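Side-chain contacts in Rio2 kinase (Chaetomium thermophilum, PDB 4GYI), which probably phosphorylates serine and threonine side chains with ATP and magnesium, and acts as an atypical RIO-family kinase on the maturing pre-40S ribosomal subunit: residues A[35-38]-A[39-43]; A[213-216]-A[217-220]. All coordinates share one frame; numbering follows the deposited sequence.

Contact 1. Residues A[35-38]-A[39-43]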
loop_
_atom_site.group_PDB
_atom_site.type_symbol
_atom_site.label_atom_id
_atom_site.label_comp_id
_atom_site.label_asym_id
_atom_site.label_seq_id
_atom_site.Cartn_x
_atom_site.Cartn_y
_atom_site.Cartn_z
ATOM N N THR A 35 -12.219 -20.746 -21.283
ATOM C CA THR A 35 -12.502 -21.941 -20.497
ATOM C C THR A 35 -11.508 -23.101 -20.697
ATOM O O THR A 35 -11.024 -23.665 -19.713
ATOM C CB THR A 35 -13.957 -22.427 -20.723
ATOM O OG1 THR A 35 -14.872 -21.351 -20.471
ATOM C CG2 THR A 35 -14.277 -23.597 -19.810
ATOM N N PRO A 36 -11.189 -23.460 -21.959
ATOM C CA PRO A 36 -10.243 -24.577 -22.105
ATOM C C PRO A 36 -8.803 -24.232 -21.705
ATOM O O PRO A 36 -8.002 -25.139 -21.475
ATOM C CB PRO A 36 -10.319 -24.912 -23.602
ATOM C CG PRO A 36 -11.625 -24.344 -24.055
ATOM C CD PRO A 36 -11.784 -23.091 -23.253
ATOM N N LEU A 37 -8.470 -22.948 -21.624
ATOM C CA LEU A 37 -7.160 -22.561 -21.110
ATOM C C LEU A 37 -7.099 -22.627 -19.570
ATOM O O LEU A 37 -6.036 -22.871 -18.996
ATOM C CB LEU A 37 -6.761 -21.175 -21.613
ATOM C CG LEU A 37 -5.454 -20.613 -21.047
ATOM C CD1 LEU A 37 -4.295 -21.553 -21.329
ATOM C CD2 LEU A 37 -5.176 -19.225 -21.608
ATOM N N ILE A 38 -8.230 -22.404 -18.903
ATOM C CA ILE A 38 -8.286 -22.588 -17.453
ATOM C C ILE A 38 -8.024 -24.059 -17.190
ATOM O O ILE A 38 -7.212 -24.419 -16.334
ATOM C CB ILE A 38 -9.682 -22.295 -16.867
ATOM C CG1 ILE A 38 -10.334 -21.083 -17.536
ATOM C CG2 ILE A 38 -9.616 -22.177 -15.334
ATOM C CD1 ILE A 38 -9.888 -19.770 -17.020
ATOM N N GLU A 39 -8.725 -24.904 -17.948
ATOM C CA GLU A 39 -8.622 -26.355 -17.805
ATOM C C GLU A 39 -7.179 -26.816 -17.950
ATOM O O GLU A 39 -6.682 -27.576 -17.121
ATOM C CB GLU A 39 -9.511 -27.079 -18.825
ATOM C CG GLU A 39 -11.009 -26.854 -18.652
ATOM C CD GLU A 39 -11.840 -27.573 -19.713
ATOM O OE1 GLU A 39 -12.678 -26.912 -20.366
ATOM O OE2 GLU A 39 -11.661 -28.797 -19.895
ATOM N N LYS A 40 -6.502 -26.338 -18.989
ATOM C CA LYS A 40 -5.129 -26.753 -19.241
ATOM C C LYS A 40 -4.192 -26.320 -18.116
ATOM O O LYS A 40 -3.466 -27.134 -17.560
ATOM C CB LYS A 40 -4.631 -26.213 -20.586
ATOM C CG LYS A 40 -3.115 -26.194 -20.709
ATOM C CD LYS A 40 -2.665 -26.223 -22.162
ATOM C CE LYS A 40 -1.167 -25.979 -22.271
ATOM N NZ LYS A 40 -0.419 -26.684 -21.191
ATOM N N ILE A 41 -4.218 -25.036 -17.774
ATOM C CA ILE A 41 -3.386 -24.519 -16.694
ATOM C C ILE A 41 -3.705 -25.212 -15.368
ATOM O O ILE A 41 -2.796 -25.566 -14.615
ATOM C CB ILE A 41 -3.557 -22.995 -16.536
ATOM C CG1 ILE A 41 -3.148 -22.283 -17.823
ATOM C CG2 ILE A 41 -2.737 -22.475 -15.361
ATOM C CD1 ILE A 41 -3.431 -20.809 -17.793
ATOM N N ALA A 42 -4.992 -25.430 -15.098
ATOM C CA ALA A 42 -5.421 -26.064 -13.842
ATOM C C ALA A 42 -5.096 -27.555 -13.723
ATOM O O ALA A 42 -5.298 -28.150 -12.653
ATOM C CB ALA A 42 -6.914 -25.844 -13.608
ATOM N N ARG A 43 -4.611 -28.156 -14.810
ATOM C CA ARG A 43 -4.355 -29.599 -14.829
ATOM C C ARG A 43 -3.407 -30.037 -13.708
ATOM O O ARG A 43 -2.226 -29.680 -13.688
ATOM C CB ARG A 43 -3.883 -30.074 -16.215
ATOM C CG ARG A 43 -4.973 -30.818 -16.997
ATOM C CD ARG A 43 -4.763 -30.795 -18.514
ATOM N NE ARG A 43 -3.440 -31.269 -18.902
ATOM C CZ ARG A 43 -2.803 -30.879 -20.004
ATOM N NH1 ARG A 43 -3.365 -30.000 -20.826
ATOM N NH2 ARG A 43 -1.599 -31.364 -20.284
#

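Contact 2. Residues A[213-216]-A[217-220]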
loop_
_atom_site.group_PDB
_atom_site.type_symbol
_atom_site.label_atom_id
_atom_site.label_comp_id
_atom_site.label_asym_id
_atom_site.label_seq_id
_atom_site.Cartn_x
_atom_site.Cartn_y
_atom_site.Cartn_z
ATOM N N ASP A 213 11.057 17.721 15.107
ATOM C CA ASP A 213 11.203 16.299 14.809
ATOM C C ASP A 213 10.724 15.936 13.371
ATOM O O ASP A 213 11.404 15.215 12.639
ATOM C CB ASP A 213 10.528 15.440 15.893
ATOM C CG ASP A 213 11.353 15.365 17.190
ATOM O OD1 ASP A 213 12.343 16.126 17.338
ATOM O OD2 ASP A 213 11.008 14.545 18.071
ATOM N N LEU A 214 9.578 16.459 12.960
ATOM C CA LEU A 214 9.063 16.174 11.615
ATOM C C LEU A 214 9.976 16.728 10.526
ATOM O O LEU A 214 10.222 16.068 9.510
ATOM C CB LEU A 214 7.647 16.721 11.466
ATOM C CG LEU A 214 6.669 16.063 12.448
ATOM C CD1 LEU A 214 5.319 16.725 12.397
ATOM C CD2 LEU A 214 6.549 14.556 12.176
ATOM N N ILE A 215 10.492 17.932 10.751
ATOM C CA ILE A 215 11.407 18.569 9.809
ATOM C C ILE A 215 12.694 17.772 9.708
ATOM O O ILE A 215 13.187 17.515 8.609
ATOM C CB ILE A 215 11.739 20.019 10.220
ATOM C CG1 ILE A 215 10.489 20.895 10.112
ATOM C CG2 ILE A 215 12.862 20.577 9.361
ATOM C CD1 ILE A 215 9.805 20.857 8.738
ATOM N N ALA A 216 13.243 17.365 10.851
ATOM C CA ALA A 216 14.419 16.493 10.828
ATOM C C ALA A 216 14.143 15.210 10.011
ATOM O O ALA A 216 14.998 14.757 9.248
ATOM C CB ALA A 216 14.912 16.160 12.266
ATOM N N LEU A 217 12.945 14.643 10.141
ATOM C CA LEU A 217 12.595 13.475 9.330
ATOM C C LEU A 217 12.647 13.744 7.821
ATOM O O LEU A 217 13.165 12.927 7.066
ATOM C CB LEU A 217 11.218 12.913 9.699
ATOM C CG LEU A 217 11.188 11.946 10.872
ATOM C CD1 LEU A 217 9.773 11.464 11.107
ATOM C CD2 LEU A 217 12.129 10.784 10.618
ATOM N N ILE A 218 12.091 14.865 7.382
ATOM C CA ILE A 218 12.099 15.182 5.951
ATOM C C ILE A 218 13.525 15.360 5.464
ATOM O O ILE A 218 13.886 14.869 4.397
ATOM C CB ILE A 218 11.327 16.450 5.650
ATOM C CG1 ILE A 218 9.841 16.216 5.894
ATOM C CG2 ILE A 218 11.593 16.910 4.198
ATOM C CD1 ILE A 218 9.047 17.508 6.018
ATOM N N LEU A 219 14.337 16.040 6.273
ATOM C CA LEU A 219 15.739 16.227 5.954
ATOM C C LEU A 219 16.504 14.905 6.030
ATOM O O LEU A 219 17.353 14.637 5.189
ATOM C CB LEU A 219 16.373 17.289 6.852
ATOM C CG LEU A 219 15.789 18.699 6.681
ATOM C CD1 LEU A 219 16.493 19.708 7.596
ATOM C CD2 LEU A 219 15.861 19.171 5.228
ATOM N N ARG A 220 16.196 14.065 7.013
ATOM C CA ARG A 220 16.867 12.766 7.082
ATOM C C ARG A 220 16.534 11.915 5.862
ATOM O O ARG A 220 17.427 11.296 5.273
ATOM C CB ARG A 220 16.538 12.004 8.372
ATOM C CG ARG A 220 17.330 10.707 8.498
ATOM C CD ARG A 220 17.112 9.987 9.833
ATOM N NE ARG A 220 17.860 8.729 9.845
ATOM C CZ ARG A 220 17.544 7.649 10.561
ATOM N NH1 ARG A 220 16.480 7.636 11.369
ATOM N NH2 ARG A 220 18.310 6.568 10.468
#

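Contact 1. Residues A[35-38]-A[39-43]
Leu37 and Ile41 meet one turn apart on the short helix 35-42, part of the helix-turn-helix-type N-terminal domain of Rio2, and Thr35 and Glu39 pair in the same i to i+4 spacing. Four successive backbone bonds hold the helix together, from the amides of Glu39, Lys40, Ile41 and Ala42 to the carbonyls of Thr35, Pro36, Leu37 and Ile38. The last, from Ala42 N to Ile38 O, is the shortest of the four at 2.7 Å.

The apolar contact is made by methyl ends. CG of Leu37 lies anti to the backbone N (chi1 175°), beside the carbonyl carbon, and chi2 of 57° turns CD1 toward Ile41. CD1 of Leu37 thereby reaches CD1 of Ile41 at 3.7 Å, the two chains crossing at a slant. CG1 of Ile41 also sits over the backbone oxygen of its partner, 3.2 Å from Leu37 O. Ile38 packs on Val19 and Val23 of helix 14-26, and both Ile41 and Ala42 touch Ala22 of that helix; Ala42 also meets Val51 of helix 51-60, so the short helix is wedged between its two neighbours.

The acidic side chain, Glu39, starts beside its own backbone N (chi1 -65°) and then runs extended back toward the start of the helix. Its methylenes lie against the first turn, with CG 3.4 Å from Thr35 O. The carboxylate ends near a methyl group rather than near the threonine hydroxyl: Glu39 OE1 is 3.7 Å from Thr35 CG2.

Contact 2. Residues A[213-216]-A[217-220]
Helix 207-223 of the kinase-like RIO domain carries this contact, an i to i+4 pairing of Ile215 with Leu219 and an i to i+3 approach of Ile215 to Ile218. The two members of the first pair lie side by side and point the same way, CG2 of Ile215 standing 4.1 Å from CD1 of Leu219. With CG1 of Ile215 beside the backbone N (chi1 -67°), CG2 is turned forward to meet the leucine. CD1 of Ile215 comes to 4.4 Å from CD1 of Ile218, a looser approach. Pro298 covers both Ile215 and Leu219, and Phe274 of helix 270-289 touches both Ile218 and Leu219.

Leu214 and Leu217 belong to the buried side of the helix, where they pack on Pro254 and Ile256 of strand 250-256. The side chain of Leu214 is about 10 Å from that of the magnesium ligand Asn235 and about 13 Å from the bound ADP, so this part of the helix is near the active site but does not touch the nucleotide.

Regular backbone bonds join the amides of residues 217-220 to the carbonyls of residues 213-216. Arg220 runs extended from CG to NE, carrying its guanidinium away from the preceding turn to a cation-pi contact with Phe175. At its root, Arg220 CB rests 3.3 Å from Ala216 O.

In the fold
From the N terminus, the chain first forms contact 1, where residues 35-42 make a short helix, with Arg43 following it, packed between helices 14-26 and 51-60. It then passes through the five-stranded antiparallel sheet that begins with strand 98-105 before reaching contact 2 on helix 207-223, beside strand 250-256 and helix 270-289. Each contact spans only a turn or so of helix and closes no long loop; the two follow in series, neither nesting nor crossing. Contact 1 lies in the N-terminal domain and contact 2 in the RIO domain; their centres are about 53 Å apart, on opposite sides of the chain's centre.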